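Acyl-coenzyme A oxidase 1 (PDB 5Y9D) oxidises 2,3-saturated acyl-CoAs to (2E)-enoyl-CoAs with FAD as cofactor, reducing oxygen to hydrogen peroxide in peroxisomal fatty acid beta-oxidation. Local coordinates at residues 496-504 and 524-535; 324-332 and 644-655. All blocks are in the same frame, centred on the assembly; numbering follows the deposited sequence.

How the interactions relate
Both contacts lie in the helical part of the chain and away from the annotated sites, yet at different depths. Interaction 1 lies about 28 Å from the centre of the chain and lays the loop 496-504 on helix 519-544; three of its touching residues are exposed. Interaction 2, about 18 Å from that centre, is a buried contact that joins helix 306-334 to 644-655. They share no helix, their nearest atoms stay about 18 Å apart, and interaction 1 is nested within the loop closed by interaction 2. Each has an arginine on a backbone carbonyl and a CH-pi contact, off-centre in interaction 1 and centred in interaction 2, which adds a salt bridge and a bridging water.

Interaction 1 of 2, residues 496-504 and 524-535; sequences QYVGDKSKI and EAFRTASRNNIL
Arg-531 reaches from helix 519-544 to the carbonyl of Tyr-497, in a loop-on-helix contact of the all-helical C-terminal region of the acyl-CoA oxidase fold. The grip is side-on and both bonds end on one atom: NH2 of Arg-531 lies 3.0 Å from O of Tyr-497, and NE of Arg-531 is 3.2 Å from the same oxygen, which lies in the guanidinium plane. A bend at chi3 in Arg-531 turns the group toward the loop. Asp-500 N donates to that oxygen too, so three N-H groups converge on this one oxygen. The backbone of Asp-500 and Lys-501 lies over one face of the guanidinium, while O of Arg-527 sits over the centre of the opposite face.

The Tyr-497 ring lies against the helix beside Arg-527, whose CB comes to 3.5 Å from CD2 of Tyr-497; Arg-527 CG makes an off-centre CH-pi contact, 30° from the ring normal. With CG of Tyr-497 set between backbone N and carbonyl carbon (chi1 72°), the ring's hydroxyl arrives at Ser-530, OH to OG being 2.8 Å. This hydroxyl also bonds His-568 of helix 558-581, which ties a third element to the pair. Next to it, Val-498 CG2 packs on Ile-534 CD1 at 3.8 Å, backed by Ile-485 and Ala-482 of helix 467-486.

At the other end of 496-504, Glu-524 bends at chi2 and lays its CG against Ile-504 CG2. The Thr-528 hydroxyl donates to Glu-524 O, which holds its rotation, and OG1 of Thr-528 packs 3.1 Å from Ser-502 CB as a plain van der Waals contact. The amide N of Lys-503 meets Glu-524 OE2 at 3.0 Å, nearly straight at 165°, from above the carboxylate plane.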
loop_
_atom_site.group_PDB
_atom_site.type_symbol
_atom_site.label_atom_id
_atom_site.label_comp_id
_atom_site.label_asym_id
_atom_site.label_seq_id
_atom_site.Cartn_x
_atom_site.Cartn_y
_atom_site.Cartn_z
ATOM N N GLN A 496 31.295 -13.128 5.172
ATOM C CA GLN A 496 32.746 -13.072 5.305
ATOM C C GLN A 496 33.326 -11.683 5.051
ATOM O O GLN A 496 34.275 -11.275 5.695
ATOM C CB GLN A 496 33.404 -14.093 4.388
ATOM C CG GLN A 496 33.157 -15.528 4.797
ATOM C CD GLN A 496 34.233 -16.454 4.290
ATOM O OE1 GLN A 496 34.146 -16.977 3.186
ATOM N NE2 GLN A 496 35.259 -16.658 5.096
ATOM N N TYR A 497 32.730 -10.958 4.122
ATOM C CA TYR A 497 33.242 -9.678 3.667
ATOM C C TYR A 497 33.301 -8.679 4.802
ATOM O O TYR A 497 34.020 -7.700 4.733
ATOM C CB TYR A 497 32.358 -9.123 2.563
ATOM C CG TYR A 497 31.022 -8.641 3.057
ATOM C CD1 TYR A 497 29.979 -9.521 3.239
ATOM C CD2 TYR A 497 30.810 -7.310 3.350
ATOM C CE1 TYR A 497 28.760 -9.090 3.695
ATOM C CE2 TYR A 497 29.590 -6.872 3.804
ATOM C CZ TYR A 497 28.570 -7.768 3.968
ATOM O OH TYR A 497 27.361 -7.339 4.420
ATOM N N VAL A 498 32.520 -8.921 5.840
ATOM C CA VAL A 498 32.458 -8.016 6.973
ATOM C C VAL A 498 33.842 -7.897 7.602
ATOM O O VAL A 498 34.184 -6.868 8.160
ATOM C CB VAL A 498 31.406 -8.454 8.009
ATOM C CG1 VAL A 498 31.445 -7.541 9.217
ATOM C CG2 VAL A 498 30.023 -8.411 7.398
ATOM N N GLY A 499 34.617 -8.970 7.528
ATOM C CA GLY A 499 36.005 -8.978 7.953
ATOM C C GLY A 499 37.008 -8.075 7.241
ATOM O O GLY A 499 37.904 -7.551 7.877
ATOM N N ASP A 500 36.884 -7.930 5.927
ATOM C CA ASP A 500 37.862 -7.231 5.085
ATOM C C ASP A 500 37.925 -5.706 5.196
ATOM O O ASP A 500 36.962 -5.078 5.589
ATOM C CB ASP A 500 37.639 -7.619 3.625
ATOM C CG ASP A 500 37.502 -9.110 3.436
ATOM O OD1 ASP A 500 38.267 -9.862 4.060
ATOM O OD2 ASP A 500 36.629 -9.539 2.665
ATOM N N LYS A 501 39.068 -5.117 4.841
ATOM C CA LYS A 501 39.185 -3.648 4.737
ATOM C C LYS A 501 38.663 -3.224 3.354
ATOM O O LYS A 501 38.854 -3.944 2.359
ATOM C CB LYS A 501 40.642 -3.189 4.918
ATOM C CG LYS A 501 40.819 -1.978 5.834
ATOM C CD LYS A 501 41.819 -2.274 6.969
ATOM C CE LYS A 501 41.453 -1.610 8.297
ATOM N NZ LYS A 501 41.750 -2.495 9.464
ATOM N N SER A 502 38.011 -2.073 3.261
ATOM C CA SER A 502 37.485 -1.699 1.962
ATOM C C SER A 502 38.636 -1.470 0.978
ATOM O O SER A 502 39.724 -0.996 1.330
ATOM C CB SER A 502 36.506 -0.507 2.010
ATOM O OG SER A 502 37.129 0.759 1.968
ATOM N N LYS A 503 38.390 -1.869 -0.256
ATOM C CA LYS A 503 39.356 -1.687 -1.299
ATOM C C LYS A 503 39.219 -0.281 -1.882
ATOM O O LYS A 503 40.008 0.082 -2.752
ATOM C CB LYS A 503 39.188 -2.765 -2.368
ATOM C CG LYS A 503 39.447 -4.164 -1.841
ATOM C CD LYS A 503 39.535 -5.167 -2.974
ATOM C CE LYS A 503 40.181 -6.474 -2.514
ATOM N NZ LYS A 503 40.635 -7.296 -3.676
ATOM N N ILE A 504 38.264 0.521 -1.389
ATOM C CA ILE A 504 38.086 1.884 -1.907
ATOM C C ILE A 504 38.411 2.974 -0.875
ATOM O O ILE A 504 38.107 2.837 0.296
ATOM C CB ILE A 504 36.676 2.103 -2.558
ATOM C CG1 ILE A 504 35.663 2.777 -1.620
ATOM C CG2 ILE A 504 36.105 0.804 -3.125
ATOM C CD1 ILE A 504 35.477 4.267 -1.862
ATOM N N GLU A 524 31.744 -3.774 -3.993
ATOM C CA GLU A 524 32.669 -3.313 -2.978
ATOM C C GLU A 524 32.127 -2.073 -2.294
ATOM O O GLU A 524 32.292 -1.909 -1.088
ATOM C CB GLU A 524 34.046 -3.043 -3.612
ATOM C CG GLU A 524 35.134 -2.605 -2.630
ATOM C CD GLU A 524 35.333 -3.598 -1.497
ATOM O OE1 GLU A 524 35.118 -4.799 -1.759
ATOM O OE2 GLU A 524 35.687 -3.196 -0.356
ATOM N N ALA A 525 31.449 -1.203 -3.045
ATOM C CA ALA A 525 30.877 -0.010 -2.429
ATOM C C ALA A 525 29.804 -0.414 -1.453
ATOM O O ALA A 525 29.688 0.152 -0.346
ATOM C CB ALA A 525 30.313 0.932 -3.465
ATOM N N PHE A 526 29.030 -1.415 -1.854
ATOM C CA PHE A 526 27.915 -1.837 -1.020
ATOM C C PHE A 526 28.392 -2.582 0.188
ATOM O O PHE A 526 27.932 -2.290 1.288
ATOM C CB PHE A 526 26.855 -2.623 -1.806
ATOM C CG PHE A 526 25.695 -1.779 -2.170
ATOM C CD1 PHE A 526 25.683 -1.084 -3.355
ATOM C CD2 PHE A 526 24.671 -1.590 -1.276
ATOM C CE1 PHE A 526 24.638 -0.252 -3.670
ATOM C CE2 PHE A 526 23.626 -0.760 -1.580
ATOM C CZ PHE A 526 23.611 -0.088 -2.782
ATOM N N ARG A 527 29.317 -3.518 -0.014
ATOM C CA ARG A 527 29.961 -4.236 1.091
ATOM C C ARG A 527 30.614 -3.312 2.135
ATOM O O ARG A 527 30.470 -3.510 3.345
ATOM C CB ARG A 527 30.987 -5.198 0.537
ATOM C CG ARG A 527 30.342 -6.363 -0.171
ATOM C CD ARG A 527 31.340 -7.267 -0.835
ATOM N NE ARG A 527 30.677 -8.517 -1.176
ATOM C CZ ARG A 527 31.198 -9.488 -1.912
ATOM N NH1 ARG A 527 32.428 -9.419 -2.421
ATOM N NH2 ARG A 527 30.467 -10.557 -2.122
ATOM N N THR A 528 31.305 -2.291 1.650
ATOM C CA THR A 528 31.855 -1.232 2.488
ATOM C C THR A 528 30.806 -0.491 3.304
ATOM O O THR A 528 31.024 -0.218 4.483
ATOM C CB THR A 528 32.607 -0.214 1.603
ATOM O OG1 THR A 528 33.659 -0.902 0.927
ATOM C CG2 THR A 528 33.179 0.899 2.416
ATOM N N ALA A 529 29.693 -0.120 2.678
ATOM C CA ALA A 529 28.620 0.555 3.424
ATOM C C ALA A 529 28.040 -0.394 4.463
ATOM O O ALA A 529 27.833 -0.023 5.601
ATOM C CB ALA A 529 27.521 1.077 2.498
ATOM N N SER A 530 27.795 -1.632 4.077
ATOM C CA SER A 530 27.265 -2.609 5.034
ATOM C C SER A 530 28.260 -2.893 6.169
ATOM O O SER A 530 27.908 -2.789 7.342
ATOM C CB SER A 530 26.866 -3.912 4.346
ATOM O OG SER A 530 26.333 -4.840 5.287
ATOM N N ARG A 531 29.489 -3.250 5.818
ATOM C CA ARG A 531 30.506 -3.644 6.829
ATOM C C ARG A 531 30.695 -2.584 7.908
ATOM O O ARG A 531 30.750 -2.887 9.102
ATOM C CB ARG A 531 31.846 -3.933 6.144
ATOM C CG ARG A 531 33.108 -3.803 6.998
ATOM C CD ARG A 531 34.299 -3.573 6.079
ATOM N NE ARG A 531 34.250 -4.559 4.994
ATOM C CZ ARG A 531 34.356 -4.313 3.688
ATOM N NH1 ARG A 531 34.575 -3.086 3.214
ATOM N NH2 ARG A 531 34.281 -5.335 2.841
ATOM N N ASN A 532 30.797 -1.341 7.469
ATOM C CA ASN A 532 31.005 -0.219 8.367
ATOM C C ASN A 532 29.832 -0.003 9.335
ATOM O O ASN A 532 30.048 0.197 10.521
ATOM C CB ASN A 532 31.257 1.061 7.557
ATOM C CG ASN A 532 32.614 1.079 6.865
ATOM O OD1 ASN A 532 33.403 0.112 6.903
ATOM N ND2 ASN A 532 32.888 2.193 6.211
ATOM N N ASN A 533 28.598 -0.025 8.830
ATOM C CA ASN A 533 27.423 -0.007 9.723
ATOM C C ASN A 533 27.421 -1.172 10.704
ATOM O O ASN A 533 27.160 -0.971 11.895
ATOM C CB ASN A 533 26.118 -0.005 8.948
ATOM C CG ASN A 533 25.784 1.361 8.389
ATOM O OD1 ASN A 533 26.454 1.858 7.467
ATOM N ND2 ASN A 533 24.739 1.976 8.931
ATOM N N ILE A 534 27.723 -2.373 10.224
ATOM C CA ILE A 534 27.714 -3.523 11.121
ATOM C C ILE A 534 28.800 -3.373 12.165
ATOM O O ILE A 534 28.541 -3.627 13.345
ATOM C CB ILE A 534 27.973 -4.850 10.400
ATOM C CG1 ILE A 534 26.800 -5.211 9.511
ATOM C CG2 ILE A 534 28.194 -5.969 11.410
ATOM C CD1 ILE A 534 27.196 -6.022 8.300
ATOM N N LEU A 535 30.012 -2.993 11.721
ATOM C CA LEU A 535 31.176 -2.876 12.622
ATOM C C LEU A 535 30.980 -1.775 13.642
ATOM O O LEU A 535 31.371 -1.930 14.786
ATOM C CB LEU A 535 32.509 -2.713 11.850
ATOM C CG LEU A 535 33.059 -4.017 11.197
ATOM C CD1 LEU A 535 34.376 -3.863 10.451
ATOM C CD2 LEU A 535 33.209 -5.124 12.198
#

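Interaction 2 of 2, residues 324-332 and 644-655; sequences KRFLTIALR and TDAFGLSDFFIN
Lys-324 lays its aliphatic chain over the ring of Phe-647, its CB 3.4 Å from the ring centroid and only 7° off the normal, a CH-pi contact squarely over the face. CG of Lys-324 lies between the backbone N and the carbonyl carbon (chi1 90°), and from there the extended chain runs on over the ring until CE reaches Leu-649 CD2. Thr-328 OG1 meets the same ring at its edge, 3.3 Å from Phe-647 CD2. The same OG1 donates to Lys-324 O.

Beyond the ring, Thr-328 CG2 touches Ile-654 CD1 at 3.7 Å, the two side chains crossing at about a right angle, and Leu-331 CD1 rests on Thr-644 CG2. These contacts seat helix 306-334 of the C-alpha1 region against helix 640-646, the turn after it and the short helix 651-654.

Near Lys-324, Arg-325 turns to backbone carbonyls: its NE donates to Ile-654 O at 2.7 Å from above the carbonyl plane, NH2 adds a weak bond to the same oxygen, and NH1 bonds Met-119 O. A leucine at Arg-325 would probably leave Ile-654 O, at the end of the short helix, and Met-119 O without these donors.

Two turns on along the helix, Arg-332 forms a salt bridge from its NH2 to Asp-645 OD1 at 3.1 Å, nearly along the C-O axis, and its NH1 bonds Gly-659 O as well as a water held 2.6 Å from NH1 of Arg-332. That water donates to Leu-649 O and Asp-651 OD1, while Asp-645 OD2 pairs with Arg-37. Two buried arginines thus spend their N-H groups on backbone carbonyls, a carboxylate and a water, which probably offsets the cost of burying their charge within a buried contact.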
loop_
_atom_site.group_PDB
_atom_site.type_symbol
_atom_site.label_atom_id
_atom_site.label_comp_id
_atom_site.label_asym_id
_atom_site.label_seq_id
_atom_site.Cartn_x
_atom_site.Cartn_y
_atom_site.Cartn_z
ATOM N N LYS A 324 6.719 -9.968 -10.652
ATOM C CA LYS A 324 6.918 -10.079 -12.061
ATOM C C LYS A 324 5.578 -10.019 -12.773
ATOM O O LYS A 324 5.537 -9.662 -13.947
ATOM C CB LYS A 324 7.693 -11.323 -12.422
ATOM C CG LYS A 324 6.848 -12.555 -12.678
ATOM C CD LYS A 324 7.737 -13.799 -12.639
ATOM C CE LYS A 324 6.895 -15.024 -12.831
ATOM N NZ LYS A 324 7.754 -16.193 -13.009
ATOM N N ARG A 325 4.497 -10.352 -12.073
ATOM C CA ARG A 325 3.200 -10.315 -12.687
ATOM C C ARG A 325 2.776 -8.868 -12.859
ATOM O O ARG A 325 2.338 -8.455 -13.923
ATOM C CB ARG A 325 2.178 -11.051 -11.826
ATOM C CG ARG A 325 0.755 -10.993 -12.373
ATOM C CD ARG A 325 -0.259 -11.673 -11.455
ATOM N NE ARG A 325 -1.608 -11.260 -11.813
ATOM C CZ ARG A 325 -2.622 -11.135 -10.969
ATOM N NH1 ARG A 325 -2.491 -11.413 -9.675
ATOM N NH2 ARG A 325 -3.767 -10.660 -11.438
ATOM N N PHE A 326 2.929 -8.081 -11.806
ATOM C CA PHE A 326 2.433 -6.709 -11.847
ATOM C C PHE A 326 3.375 -5.793 -12.621
ATOM O O PHE A 326 2.925 -4.873 -13.251
ATOM C CB PHE A 326 2.072 -6.211 -10.443
ATOM C CG PHE A 326 0.838 -6.883 -9.879
ATOM C CD1 PHE A 326 -0.424 -6.557 -10.360
ATOM C CD2 PHE A 326 0.937 -7.862 -8.896
ATOM C CE1 PHE A 326 -1.570 -7.163 -9.860
ATOM C CE2 PHE A 326 -0.203 -8.491 -8.408
ATOM C CZ PHE A 326 -1.465 -8.130 -8.883
ATOM N N LEU A 327 4.669 -6.071 -12.649
ATOM C CA LEU A 327 5.554 -5.280 -13.513
ATOM C C LEU A 327 5.227 -5.532 -14.991
ATOM O O LEU A 327 5.241 -4.598 -15.814
ATOM C CB LEU A 327 7.007 -5.582 -13.221
ATOM C CG LEU A 327 7.574 -4.752 -12.078
ATOM C CD1 LEU A 327 8.637 -5.558 -11.376
ATOM C CD2 LEU A 327 8.155 -3.420 -12.577
ATOM N N THR A 328 4.884 -6.780 -15.324
ATOM C CA THR A 328 4.430 -7.078 -16.666
ATOM C C THR A 328 3.100 -6.380 -17.012
ATOM O O THR A 328 2.922 -5.898 -18.109
ATOM C CB THR A 328 4.344 -8.574 -16.903
ATOM O OG1 THR A 328 5.654 -9.128 -16.801
ATOM C CG2 THR A 328 3.784 -8.909 -18.305
ATOM N N ILE A 329 2.163 -6.300 -16.095
ATOM C CA ILE A 329 0.956 -5.572 -16.429
ATOM C C ILE A 329 1.310 -4.118 -16.761
ATOM O O ILE A 329 1.102 -3.650 -17.857
ATOM C CB ILE A 329 -0.064 -5.628 -15.273
ATOM C CG1 ILE A 329 -0.553 -7.054 -15.120
ATOM C CG2 ILE A 329 -1.209 -4.642 -15.523
ATOM C CD1 ILE A 329 -1.250 -7.307 -13.815
ATOM N N ALA A 330 1.883 -3.434 -15.788
ATOM C CA ALA A 330 2.239 -2.015 -15.903
ATOM C C ALA A 330 3.087 -1.656 -17.140
ATOM O O ALA A 330 2.782 -0.688 -17.827
ATOM C CB ALA A 330 2.954 -1.578 -14.633
ATOM N N LEU A 331 4.153 -2.409 -17.389
ATOM C CA LEU A 331 5.086 -2.087 -18.441
ATOM C C LEU A 331 4.538 -2.395 -19.827
ATOM O O LEU A 331 4.903 -1.706 -20.776
ATOM C CB LEU A 331 6.426 -2.834 -18.267
ATOM C CG LEU A 331 7.332 -2.372 -17.124
ATOM C CD1 LEU A 331 8.491 -3.334 -16.956
ATOM C CD2 LEU A 331 7.832 -0.948 -17.348
ATOM N N ARG A 332 3.718 -3.441 -19.979
ATOM C CA ARG A 332 3.013 -3.646 -21.262
ATOM C C ARG A 332 1.989 -2.522 -21.527
ATOM O O ARG A 332 1.805 -2.093 -22.661
ATOM C CB ARG A 332 2.319 -4.993 -21.331
ATOM C CG ARG A 332 3.223 -6.180 -21.680
ATOM C CD ARG A 332 2.450 -7.472 -21.451
ATOM N NE ARG A 332 3.279 -8.626 -21.765
ATOM C CZ ARG A 332 2.933 -9.902 -21.615
ATOM N NH1 ARG A 332 1.733 -10.242 -21.154
ATOM N NH2 ARG A 332 3.803 -10.839 -21.938
ATOM N N THR A 644 10.112 -8.721 -19.788
ATOM C CA THR A 644 8.801 -9.047 -19.300
ATOM C C THR A 644 8.279 -10.326 -19.949
ATOM O O THR A 644 7.641 -11.119 -19.301
ATOM C CB THR A 644 7.846 -7.846 -19.400
ATOM O OG1 THR A 644 7.942 -7.245 -20.687
ATOM C CG2 THR A 644 8.244 -6.819 -18.401
ATOM N N ASP A 645 8.555 -10.508 -21.234
ATOM C CA ASP A 645 8.151 -11.695 -21.973
ATOM C C ASP A 645 8.876 -12.883 -21.375
ATOM O O ASP A 645 8.375 -13.989 -21.324
ATOM C CB ASP A 645 8.472 -11.549 -23.462
ATOM C CG ASP A 645 7.371 -10.842 -24.244
ATOM O OD1 ASP A 645 6.282 -10.616 -23.703
ATOM O OD2 ASP A 645 7.600 -10.502 -25.409
ATOM N N ALA A 646 10.093 -12.590 -20.954
ATOM C CA ALA A 646 11.075 -13.497 -20.392
ATOM C C ALA A 646 10.579 -14.103 -19.109
ATOM O O ALA A 646 10.999 -15.189 -18.743
ATOM C CB ALA A 646 12.379 -12.772 -20.151
ATOM N N PHE A 647 9.670 -13.411 -18.435
ATOM C CA PHE A 647 9.014 -14.081 -17.285
ATOM C C PHE A 647 8.272 -15.418 -17.591
ATOM O O PHE A 647 8.245 -16.297 -16.753
ATOM C CB PHE A 647 8.116 -13.127 -16.509
ATOM C CG PHE A 647 8.858 -12.019 -15.863
ATOM C CD1 PHE A 647 10.069 -12.256 -15.275
ATOM C CD2 PHE A 647 8.359 -10.742 -15.867
ATOM C CE1 PHE A 647 10.773 -11.242 -14.685
ATOM C CE2 PHE A 647 9.055 -9.720 -15.283
ATOM C CZ PHE A 647 10.264 -9.970 -14.691
ATOM N N GLY A 648 7.647 -15.541 -18.753
ATOM C CA GLY A 648 7.055 -16.748 -19.258
ATOM C C GLY A 648 5.594 -16.893 -18.910
ATOM O O GLY A 648 5.069 -17.978 -19.026
ATOM N N LEU A 649 4.945 -15.804 -18.500
ATOM C CA LEU A 649 3.526 -15.803 -18.111
ATOM C C LEU A 649 2.488 -15.793 -19.237
ATOM O O LEU A 649 2.463 -14.890 -20.052
ATOM C CB LEU A 649 3.239 -14.610 -17.224
ATOM C CG LEU A 649 4.086 -14.630 -15.957
ATOM C CD1 LEU A 649 3.687 -13.506 -15.040
ATOM C CD2 LEU A 649 3.932 -15.981 -15.276
ATOM N N SER A 650 1.607 -16.791 -19.251
ATOM C CA SER A 650 0.468 -16.791 -20.159
ATOM C C SER A 650 -0.531 -15.753 -19.668
ATOM O O SER A 650 -0.338 -15.171 -18.605
ATOM C CB SER A 650 -0.173 -18.155 -20.182
ATOM O OG SER A 650 -0.966 -18.375 -19.023
ATOM N N ASP A 651 -1.593 -15.521 -20.429
ATOM C CA ASP A 651 -2.588 -14.508 -20.053
ATOM C C ASP A 651 -3.397 -14.928 -18.829
ATOM O O ASP A 651 -3.923 -14.076 -18.089
ATOM C CB ASP A 651 -3.512 -14.138 -21.215
ATOM C CG ASP A 651 -2.835 -13.199 -22.238
ATOM O OD1 ASP A 651 -1.776 -12.598 -21.957
ATOM O OD2 ASP A 651 -3.376 -13.051 -23.338
ATOM N N PHE A 652 -3.461 -16.217 -18.577
ATOM C CA PHE A 652 -4.122 -16.686 -17.403
ATOM C C PHE A 652 -3.426 -16.116 -16.138
ATOM O O PHE A 652 -4.097 -15.655 -15.214
ATOM C CB PHE A 652 -4.110 -18.231 -17.391
ATOM C CG PHE A 652 -4.723 -18.834 -16.160
ATOM C CD1 PHE A 652 -3.995 -18.929 -14.983
ATOM C CD2 PHE A 652 -6.035 -19.294 -16.172
ATOM C CE1 PHE A 652 -4.557 -19.481 -13.848
ATOM C CE2 PHE A 652 -6.597 -19.847 -15.040
ATOM C CZ PHE A 652 -5.859 -19.960 -13.878
ATOM N N PHE A 653 -2.090 -16.207 -16.079
ATOM C CA PHE A 653 -1.355 -15.710 -14.896
ATOM C C PHE A 653 -1.238 -14.194 -14.882
ATOM O O PHE A 653 -1.042 -13.605 -13.827
ATOM C CB PHE A 653 0.011 -16.369 -14.727
ATOM C CG PHE A 653 -0.073 -17.844 -14.467
ATOM C CD1 PHE A 653 -0.202 -18.325 -13.184
ATOM C CD2 PHE A 653 -0.049 -18.745 -15.515
ATOM C CE1 PHE A 653 -0.300 -19.678 -12.933
ATOM C CE2 PHE A 653 -0.140 -20.106 -15.279
ATOM C CZ PHE A 653 -0.277 -20.575 -13.986
ATOM N N ILE A 654 -1.394 -13.557 -16.036
ATOM C CA ILE A 654 -1.550 -12.113 -16.046
ATOM C C ILE A 654 -2.810 -11.770 -15.275
ATOM O O ILE A 654 -2.773 -11.025 -14.290
ATOM C CB ILE A 654 -1.608 -11.567 -17.487
ATOM C CG1 ILE A 654 -0.228 -11.699 -18.154
ATOM C CG2 ILE A 654 -2.032 -10.110 -17.515
ATOM C CD1 ILE A 654 0.914 -11.073 -17.373
ATOM N N ASN A 655 -3.904 -12.369 -15.726
ATOM C CA ASN A 655 -5.238 -12.143 -15.224
ATOM C C ASN A 655 -5.608 -10.646 -15.200
ATOM O O ASN A 655 -6.192 -10.133 -14.235
ATOM C CB ASN A 655 -5.393 -12.809 -13.865
ATOM C CG ASN A 655 -6.833 -13.022 -13.506
ATOM O OD1 ASN A 655 -7.197 -13.142 -12.335
ATOM N ND2 ASN A 655 -7.675 -13.044 -14.516
HETATM O O HOH W 1 0.898 -12.736 -21.364
#